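Local coordinates for iron-regulated outer membrane protein (Neisseria meningitidis, PDB 4B7O) that carries iron across the outer membrane as a TonB-dependent transporter, captured in its iron-free state, at residues 126-131 and 511-516; 392-397 and 437-442; 473-478 and 523-528. One frame throughout, in Å; residues are numbered along the deposited sequence.

Contact 1 of 3, residues 126-131 and 511-516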
loop_
_atom_site.group_PDB
_atom_site.type_symbol
_atom_site.label_atom_id
_atom_site.label_comp_id
_atom_site.label_asym_id
_atom_site.label_seq_id
_atom_site.Cartn_x
_atom_site.Cartn_y
_atom_site.Cartn_z
ATOM N N SER A 126 3.828 -8.587 -1.799
ATOM C CA SER A 126 5.233 -8.868 -1.845
ATOM C C SER A 126 5.832 -7.727 -1.077
ATOM O O SER A 126 5.230 -6.681 -0.979
ATOM C CB SER A 126 5.665 -8.764 -3.320
ATOM O OG SER A 126 7.020 -8.483 -3.437
ATOM N N ASP A 127 7.023 -7.908 -0.538
ATOM C CA ASP A 127 7.573 -6.854 0.260
ATOM C C ASP A 127 8.860 -6.321 -0.313
ATOM O O ASP A 127 9.463 -5.387 0.237
ATOM C CB ASP A 127 7.685 -7.309 1.728
ATOM C CG ASP A 127 8.746 -8.360 1.954
ATOM O OD1 ASP A 127 9.082 -9.098 1.004
ATOM O OD2 ASP A 127 9.216 -8.453 3.110
ATOM N N SER A 128 9.256 -6.866 -1.452
ATOM C CA SER A 128 10.444 -6.338 -2.141
ATOM C C SER A 128 10.107 -5.122 -2.991
ATOM O O SER A 128 8.942 -4.830 -3.251
ATOM C CB SER A 128 11.155 -7.417 -2.956
ATOM O OG SER A 128 11.354 -8.571 -2.127
ATOM N N GLN A 129 11.127 -4.368 -3.347
ATOM C CA GLN A 129 10.904 -3.217 -4.173
ATOM C C GLN A 129 11.836 -3.175 -5.402
ATOM O O GLN A 129 12.854 -3.857 -5.443
ATOM C CB GLN A 129 11.111 -1.997 -3.320
ATOM C CG GLN A 129 12.557 -1.731 -3.021
ATOM C CD GLN A 129 12.717 -0.504 -2.195
ATOM O OE1 GLN A 129 11.931 0.433 -2.297
ATOM N NE2 GLN A 129 13.704 -0.511 -1.334
ATOM N N ILE A 130 11.463 -2.359 -6.383
ATOM C CA ILE A 130 12.329 -1.946 -7.492
ATOM C C ILE A 130 13.540 -1.028 -7.128
ATOM O O ILE A 130 14.650 -1.369 -7.428
ATOM C CB ILE A 130 11.469 -1.350 -8.632
ATOM C CG1 ILE A 130 10.526 -2.447 -9.153
ATOM C CG2 ILE A 130 12.352 -0.827 -9.774
ATOM C CD1 ILE A 130 9.381 -1.888 -9.942
ATOM N N LEU A 131 13.346 0.132 -6.515
ATOM C CA LEU A 131 14.475 1.019 -6.166
ATOM C C LEU A 131 14.012 2.055 -5.181
ATOM O O LEU A 131 12.861 2.475 -5.203
ATOM C CB LEU A 131 15.052 1.730 -7.387
ATOM C CG LEU A 131 16.327 2.622 -7.398
ATOM C CD1 LEU A 131 17.583 1.778 -7.504
ATOM C CD2 LEU A 131 16.283 3.616 -8.557
ATOM N N PRO A 511 13.841 -9.549 6.828
ATOM C CA PRO A 511 14.593 -8.485 6.135
ATOM C C PRO A 511 14.144 -8.427 4.703
ATOM O O PRO A 511 13.874 -9.475 4.125
ATOM C CB PRO A 511 16.022 -9.004 6.145
ATOM C CG PRO A 511 16.067 -10.142 7.111
ATOM C CD PRO A 511 14.716 -10.386 7.662
ATOM N N ARG A 512 14.016 -7.239 4.140
ATOM C CA ARG A 512 13.699 -7.142 2.708
ATOM C C ARG A 512 14.942 -7.349 1.864
ATOM O O ARG A 512 16.027 -6.906 2.232
ATOM C CB ARG A 512 13.084 -5.806 2.350
ATOM C CG ARG A 512 12.279 -5.176 3.474
ATOM C CD ARG A 512 11.095 -5.983 4.011
ATOM N NE ARG A 512 10.457 -5.130 5.046
ATOM C CZ ARG A 512 10.864 -4.994 6.319
ATOM N NH1 ARG A 512 11.867 -5.722 6.833
ATOM N NH2 ARG A 512 10.230 -4.142 7.111
ATOM N N LEU A 513 14.791 -8.043 0.746
ATOM C CA LEU A 513 15.871 -8.112 -0.260
ATOM C C LEU A 513 16.191 -6.710 -0.759
ATOM O O LEU A 513 15.333 -5.846 -0.807
ATOM C CB LEU A 513 15.448 -9.000 -1.418
ATOM C CG LEU A 513 14.939 -10.397 -1.032
ATOM C CD1 LEU A 513 14.097 -11.049 -2.114
ATOM C CD2 LEU A 513 16.071 -11.342 -0.632
ATOM N N TYR A 514 17.445 -6.471 -1.084
ATOM C CA TYR A 514 17.908 -5.146 -1.594
ATOM C C TYR A 514 17.200 -4.753 -2.909
ATOM O O TYR A 514 16.538 -5.595 -3.544
ATOM C CB TYR A 514 19.442 -5.213 -1.781
ATOM C CG TYR A 514 20.204 -3.911 -1.901
ATOM C CD1 TYR A 514 20.332 -3.026 -0.813
ATOM C CD2 TYR A 514 20.861 -3.582 -3.112
ATOM C CE1 TYR A 514 21.070 -1.836 -0.935
ATOM C CE2 TYR A 514 21.572 -2.404 -3.232
ATOM C CZ TYR A 514 21.686 -1.544 -2.173
ATOM O OH TYR A 514 22.427 -0.389 -2.381
ATOM N N ASP A 515 17.291 -3.495 -3.306
ATOM C CA ASP A 515 16.511 -3.022 -4.495
ATOM C C ASP A 515 16.715 -3.931 -5.681
ATOM O O ASP A 515 17.859 -4.303 -6.014
ATOM C CB ASP A 515 16.947 -1.617 -4.895
ATOM C CG ASP A 515 16.696 -0.607 -3.808
ATOM O OD1 ASP A 515 16.226 -1.070 -2.731
ATOM O OD2 ASP A 515 16.960 0.619 -4.029
ATOM N N ALA A 516 15.621 -4.318 -6.305
ATOM C CA ALA A 516 15.667 -5.257 -7.424
ATOM C C ALA A 516 16.560 -4.724 -8.537
ATOM O O ALA A 516 17.318 -5.482 -9.138
ATOM C CB ALA A 516 14.251 -5.532 -7.998
#
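Ala516 N donates a hydrogen bond to Gln129 O, 2.9 Å long. The methyl CB of Ala516 sits close to the same oxygen. Ile130 and Leu517 share a further backbone bond next to it.

Gln129 reaches across with an extended side chain, and its NE2 comes 2.9 Å from Asp515 OD1. The amide and carboxylate planes are turned 75° apart. The other oxygen, Asp515 OD2, lies 3.3 Å from Leu131 CA and takes a weak bond from Tyr132 N. It thus lies against the backbone at Leu131 and Tyr132.

At the other end, Asp127 OD2 touches Arg512 CD at 3.2 Å. The two flat groups are almost parallel, but no N-H of Arg512 points at Asp127 OD2, which lies well out of the guanidinium plane. The attraction between this pair is one of charge; the stronger partners are Lys442 for Asp127 and Glu535 for Arg512. Between these ends, Ser128 OG rests on Leu513 CD1 at 3.7 Å.

The segments belong to a plug loop and to the barrel loop after strand 498-509. Such a buried plug-to-barrel seam is characteristic of TonB-dependent receptors, whose plug sits inside the barrel.

Contact 2 of 3, residues 392-397 and 437-442; sequences QAFLNG and LSNPTK
Phe394 lays one face of its ring against Leu437. The contact is a CH-pi interaction: Leu437 CB stands 4.0 Å from the centroid of the Phe394 ring, 28° off the ring normal. The nearest ring atom is Phe394 CD1, 3.6 Å from Leu437 CB. The backbone follows over the same face. Leu437 O lies 3.7 Å above the ring plane, toward the rim, and Ser438 N is a little farther off.

The far end of the ring meets oxygens. Phe394 CZ comes 3.2 Å from Asn439 OD1, which lies at the ring edge, near its plane. The slightly positive C-H at that edge probably suits Asn439 OD1. Ser438 O comes in beyond the rim, 3.3 Å from Phe394 CZ, on the same side of the ring as Leu437 CB.

Beyond the ring, Asn396 and Leu437 approach from opposite directions. Leu437 CD2 lies against the amide of Asn396, though the closeness of the two in the model is doubtful.

A second shell sets these groups. Asn439 ND2 bonds to Glu388 OE2, which holds the amide with OD1 turned to the ring. Asn396 ND2 makes a weak bond to Tyr435 O, and Ser438 OG bonds to Lys472 NZ.

The contact closes the base of a long, probably extracellular loop. Segment 392-397 follows strand 376-391, and segment 437-442 leads into its antiparallel neighbour, strand 441-455. Helix 423-434 lies in the loop between them. Pro440 shares a backbone bond with Ile389, where the two strands begin to pair, and Leu395 shares one with His520 of the loop after strand 498-509.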
loop_
_atom_site.group_PDB
_atom_site.type_symbol
_atom_site.label_atom_id
_atom_site.label_comp_id
_atom_site.label_asym_id
_atom_site.label_seq_id
_atom_site.Cartn_x
_atom_site.Cartn_y
_atom_site.Cartn_z
ATOM N N GLN A 392 18.253 -8.699 -15.549
ATOM C CA GLN A 392 18.536 -9.174 -16.905
ATOM C C GLN A 392 19.853 -9.929 -16.988
ATOM O O GLN A 392 19.938 -10.991 -17.606
ATOM C CB GLN A 392 18.574 -7.990 -17.853
ATOM C CG GLN A 392 18.658 -8.360 -19.326
ATOM C CD GLN A 392 18.080 -7.248 -20.175
ATOM O OE1 GLN A 392 16.845 -7.160 -20.331
ATOM N NE2 GLN A 392 18.959 -6.371 -20.713
ATOM N N ALA A 393 20.893 -9.364 -16.380
ATOM C CA ALA A 393 22.157 -10.075 -16.203
ATOM C C ALA A 393 22.899 -9.441 -15.036
ATOM O O ALA A 393 22.649 -8.283 -14.694
ATOM C CB ALA A 393 22.974 -9.948 -17.466
ATOM N N PHE A 394 23.809 -10.170 -14.418
ATOM C CA PHE A 394 24.661 -9.560 -13.414
ATOM C C PHE A 394 25.808 -8.726 -13.982
ATOM O O PHE A 394 26.261 -8.998 -15.071
ATOM C CB PHE A 394 25.106 -10.639 -12.462
ATOM C CG PHE A 394 23.944 -11.283 -11.751
ATOM C CD1 PHE A 394 23.390 -10.679 -10.593
ATOM C CD2 PHE A 394 23.345 -12.433 -12.251
ATOM C CE1 PHE A 394 22.306 -11.239 -9.946
ATOM C CE2 PHE A 394 22.228 -13.002 -11.594
ATOM C CZ PHE A 394 21.705 -12.389 -10.451
ATOM N N LEU A 395 26.254 -7.699 -13.259
ATOM C CA LEU A 395 27.224 -6.747 -13.766
ATOM C C LEU A 395 28.318 -6.425 -12.742
ATOM O O LEU A 395 28.993 -5.397 -12.825
ATOM C CB LEU A 395 26.554 -5.475 -14.260
ATOM C CG LEU A 395 25.498 -5.621 -15.379
ATOM C CD1 LEU A 395 24.543 -4.423 -15.366
ATOM C CD2 LEU A 395 26.105 -5.783 -16.772
ATOM N N ASN A 396 28.526 -7.307 -11.785
ATOM C CA ASN A 396 29.565 -7.042 -10.788
ATOM C C ASN A 396 30.934 -6.821 -11.424
ATOM O O ASN A 396 31.700 -5.944 -10.987
ATOM C CB ASN A 396 29.639 -8.117 -9.714
ATOM C CG ASN A 396 29.331 -9.505 -10.236
ATOM O OD1 ASN A 396 28.505 -9.682 -11.111
ATOM N ND2 ASN A 396 29.976 -10.511 -9.661
ATOM N N GLY A 397 31.223 -7.575 -12.487
ATOM C CA GLY A 397 32.515 -7.441 -13.209
ATOM C C GLY A 397 32.816 -6.029 -13.704
ATOM O O GLY A 397 33.992 -5.649 -13.825
ATOM N N LEU A 437 27.507 -14.054 -8.741
ATOM C CA LEU A 437 26.157 -13.691 -8.299
ATOM C C LEU A 437 25.045 -14.540 -8.889
ATOM O O LEU A 437 25.103 -14.883 -10.032
ATOM C CB LEU A 437 25.925 -12.239 -8.636
ATOM C CG LEU A 437 26.429 -11.294 -7.563
ATOM C CD1 LEU A 437 27.505 -11.858 -6.624
ATOM C CD2 LEU A 437 26.872 -10.011 -8.216
ATOM N N SER A 438 24.077 -14.927 -8.064
ATOM C CA SER A 438 22.830 -15.506 -8.567
ATOM C C SER A 438 21.588 -14.692 -8.075
ATOM O O SER A 438 21.703 -13.636 -7.396
ATOM C CB SER A 438 22.740 -16.984 -8.187
ATOM O OG SER A 438 22.927 -17.104 -6.810
ATOM N N ASN A 439 20.408 -15.175 -8.436
ATOM C CA ASN A 439 19.170 -14.516 -8.090
ATOM C C ASN A 439 18.830 -14.621 -6.607
ATOM O O ASN A 439 18.599 -15.732 -6.099
ATOM C CB ASN A 439 18.058 -15.168 -8.867
ATOM C CG ASN A 439 18.059 -14.744 -10.295
ATOM O OD1 ASN A 439 18.907 -13.941 -10.695
ATOM N ND2 ASN A 439 17.094 -15.218 -11.059
ATOM N N PRO A 440 18.722 -13.478 -5.930
ATOM C CA PRO A 440 18.365 -13.433 -4.518
ATOM C C PRO A 440 16.970 -13.933 -4.342
ATOM O O PRO A 440 16.135 -13.740 -5.242
ATOM C CB PRO A 440 18.439 -11.956 -4.176
ATOM C CG PRO A 440 19.165 -11.322 -5.334
ATOM C CD PRO A 440 18.733 -12.140 -6.512
ATOM N N THR A 441 16.741 -14.659 -3.247
ATOM C CA THR A 441 15.406 -15.136 -2.930
ATOM C C THR A 441 15.081 -15.051 -1.416
ATOM O O THR A 441 15.954 -14.826 -0.578
ATOM C CB THR A 441 15.202 -16.585 -3.380
ATOM O OG1 THR A 441 15.945 -17.419 -2.510
ATOM C CG2 THR A 441 15.668 -16.808 -4.799
ATOM N N LYS A 442 13.816 -15.265 -1.078
ATOM C CA LYS A 442 13.369 -15.181 0.321
ATOM C C LYS A 442 12.139 -16.021 0.444
ATOM O O LYS A 442 11.204 -15.872 -0.354
ATOM C CB LYS A 442 13.067 -13.758 0.754
ATOM C CG LYS A 442 12.842 -13.670 2.260
ATOM C CD LYS A 442 12.788 -12.235 2.728
ATOM C CE LYS A 442 11.365 -11.719 2.655
ATOM N NZ LYS A 442 11.359 -10.305 3.117
#

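Contact 3 of 3, residues 473-478 and 523-528; sequences THDGKT and RGIISI
His474 sets the NE2 end of its ring against Ile525 and Ile526. Its NE2 lies 3.4 Å from Ile525 CG2, and the carbonyl of Gly524 meets the ring edge. The same nitrogen accepts a hydrogen bond from Ile526 N, 2.9 Å long and nearly straight at 169°. That donor is tilted 30° out of the ring plane. His474 ND1 bonds to Thr519 O, so both ring nitrogens are used. The pattern is consistent with a neutral ring carrying its proton on ND1.

Asp475 comes next. Its OD2 accepts from Ser527 OG at 2.9 Å, through the syn lone pair. Its OD1 accepts from Lys477 N at 3.1 Å, from above the carboxylate plane, which makes an Asx turn. With chi1 at 54°, the carboxylate stands between its own backbone N and carbonyl carbon and can serve both partners.

Thr473 packs its CG2 on Ile526 O at 3.2 Å. Its OG1 donates to Lys477 O, which also receives Thr473 N. The extended chain of Lys477 runs alongside Ser527 OG. Its NZ reaches Ile528 O; the modelled bond is unusually short, so its length is doubtful.

Thr473 to Gly476 form a type I beta turn in the loop joining strands 458-472 and 478-493. Strand 525-528 turns Ile526 N to this loop. The backbones of Ile525 and Ser527 bond instead to the parallel strand 578-600. The short strand thus lies between the turn and that barrel strand, and Ile528 touches Val471 of strand 458-472.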
loop_
_atom_site.group_PDB
_atom_site.type_symbol
_atom_site.label_atom_id
_atom_site.label_comp_id
_atom_site.label_asym_id
_atom_site.label_seq_id
_atom_site.Cartn_x
_atom_site.Cartn_y
_atom_site.Cartn_z
ATOM N N THR A 473 20.825 -14.183 -0.352
ATOM C CA THR A 473 21.286 -12.991 -1.004
ATOM C C THR A 473 21.898 -13.364 -2.347
ATOM O O THR A 473 21.950 -14.543 -2.695
ATOM C CB THR A 473 22.384 -12.318 -0.184
ATOM O OG1 THR A 473 22.940 -13.281 0.739
ATOM C CG2 THR A 473 21.846 -11.072 0.560
ATOM N N HIS A 474 22.370 -12.369 -3.100
ATOM C CA HIS A 474 22.874 -12.619 -4.459
ATOM C C HIS A 474 24.268 -13.130 -4.512
ATOM O O HIS A 474 24.827 -13.211 -5.578
ATOM C CB HIS A 474 22.745 -11.420 -5.397
ATOM C CG HIS A 474 23.676 -10.292 -5.088
ATOM N ND1 HIS A 474 23.650 -9.135 -5.780
ATOM C CD2 HIS A 474 24.639 -10.133 -4.095
ATOM C CE1 HIS A 474 24.551 -8.272 -5.277
ATOM N NE2 HIS A 474 25.165 -8.880 -4.242
ATOM N N ASP A 475 24.849 -13.459 -3.369
ATOM C CA ASP A 475 26.139 -14.151 -3.365
ATOM C C ASP A 475 25.976 -15.592 -2.916
ATOM O O ASP A 475 26.936 -16.216 -2.486
ATOM C CB ASP A 475 27.176 -13.405 -2.509
ATOM C CG ASP A 475 26.686 -13.141 -1.083
ATOM O OD1 ASP A 475 25.615 -13.695 -0.686
ATOM O OD2 ASP A 475 27.393 -12.393 -0.357
ATOM N N GLY A 476 24.759 -16.123 -3.016
ATOM C CA GLY A 476 24.466 -17.482 -2.546
ATOM C C GLY A 476 24.365 -17.662 -1.039
ATOM O O GLY A 476 23.913 -18.704 -0.578
ATOM N N LYS A 477 24.768 -16.644 -0.272
ATOM C CA LYS A 477 24.789 -16.702 1.209
ATOM C C LYS A 477 23.402 -16.683 1.835
ATOM O O LYS A 477 22.592 -15.760 1.597
ATOM C CB LYS A 477 25.626 -15.571 1.796
ATOM C CG LYS A 477 25.621 -15.575 3.319
ATOM C CD LYS A 477 26.209 -14.259 3.819
ATOM C CE LYS A 477 26.726 -14.324 5.253
ATOM N NZ LYS A 477 27.261 -12.950 5.542
ATOM N N THR A 478 23.138 -17.723 2.618
ATOM C CA THR A 478 21.854 -17.940 3.270
ATOM C C THR A 478 21.862 -17.494 4.709
ATOM O O THR A 478 22.924 -17.234 5.265
ATOM C CB THR A 478 21.464 -19.386 3.167
ATOM O OG1 THR A 478 21.191 -19.626 1.792
ATOM C CG2 THR A 478 20.230 -19.661 3.917
ATOM N N ARG A 523 27.281 -2.109 -8.414
ATOM C CA ARG A 523 27.641 -1.102 -7.461
ATOM C C ARG A 523 28.173 -1.719 -6.214
ATOM O O ARG A 523 28.642 -1.006 -5.336
ATOM C CB ARG A 523 26.472 -0.222 -7.166
ATOM C CG ARG A 523 26.195 0.795 -8.251
ATOM C CD ARG A 523 26.056 2.130 -7.531
ATOM N NE ARG A 523 25.903 3.266 -8.435
ATOM C CZ ARG A 523 24.915 4.150 -8.357
ATOM N NH1 ARG A 523 24.014 4.030 -7.385
ATOM N NH2 ARG A 523 24.844 5.151 -9.237
ATOM N N GLY A 524 28.134 -3.042 -6.127
ATOM C CA GLY A 524 28.736 -3.682 -4.977
ATOM C C GLY A 524 28.004 -4.925 -4.578
ATOM O O GLY A 524 26.889 -5.176 -5.058
ATOM N N ILE A 525 28.633 -5.735 -3.725
ATOM C CA ILE A 525 27.962 -6.935 -3.283
ATOM C C ILE A 525 27.106 -6.502 -2.123
ATOM O O ILE A 525 27.474 -5.556 -1.395
ATOM C CB ILE A 525 28.916 -8.052 -2.842
ATOM C CG1 ILE A 525 29.894 -8.397 -3.958
ATOM C CG2 ILE A 525 28.116 -9.302 -2.526
ATOM C CD1 ILE A 525 29.225 -8.656 -5.305
ATOM N N ILE A 526 25.944 -7.149 -2.007
ATOM C CA ILE A 526 24.991 -6.903 -0.931
ATOM C C ILE A 526 24.669 -8.227 -0.305
ATOM O O ILE A 526 23.835 -8.997 -0.821
ATOM C CB ILE A 526 23.652 -6.347 -1.430
ATOM C CG1 ILE A 526 23.825 -4.999 -2.157
ATOM C CG2 ILE A 526 22.673 -6.310 -0.262
ATOM C CD1 ILE A 526 24.370 -3.852 -1.325
ATOM N N SER A 527 25.319 -8.475 0.824
ATOM C CA SER A 527 25.129 -9.710 1.564
ATOM C C SER A 527 24.137 -9.556 2.775
ATOM O O SER A 527 23.450 -8.536 2.946
ATOM C CB SER A 527 26.509 -10.233 2.000
ATOM O OG SER A 527 26.452 -11.629 2.287
ATOM N N ILE A 528 24.081 -10.570 3.618
ATOM C CA ILE A 528 23.363 -10.469 4.873
ATOM C C ILE A 528 24.277 -11.016 5.968
ATOM O O ILE A 528 24.908 -12.050 5.772
ATOM C CB ILE A 528 22.077 -11.278 4.797
ATOM C CG1 ILE A 528 21.252 -11.132 6.084
ATOM C CG2 ILE A 528 22.380 -12.719 4.440
ATOM C CD1 ILE A 528 19.839 -11.666 5.946
#

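The three contacts join into one continuous region, probably toward the extracellular end of the barrel. Contact 1 lies deepest, about 14 Å from the chain centre; contacts 2 and 3 lie about 27 Å out. Lys442 ties contact 2 to contact 1: its NZ is 2.8 Å from Asp127 OD2, a salt bridge from barrel to plug, and 2.8 Å from Pro511 O. Contacts 2 and 3 are neighbours, with centres about 9 Å apart. Ser438 N lies 3.1 Å from His474 O, a probable hydrogen bond. The loop after strand 498-509 carries segment 511-516 and leads on into strand 525-528 of contact 3, and Tyr514 CD2 packs on Ile526 CG1 at 3.4 Å.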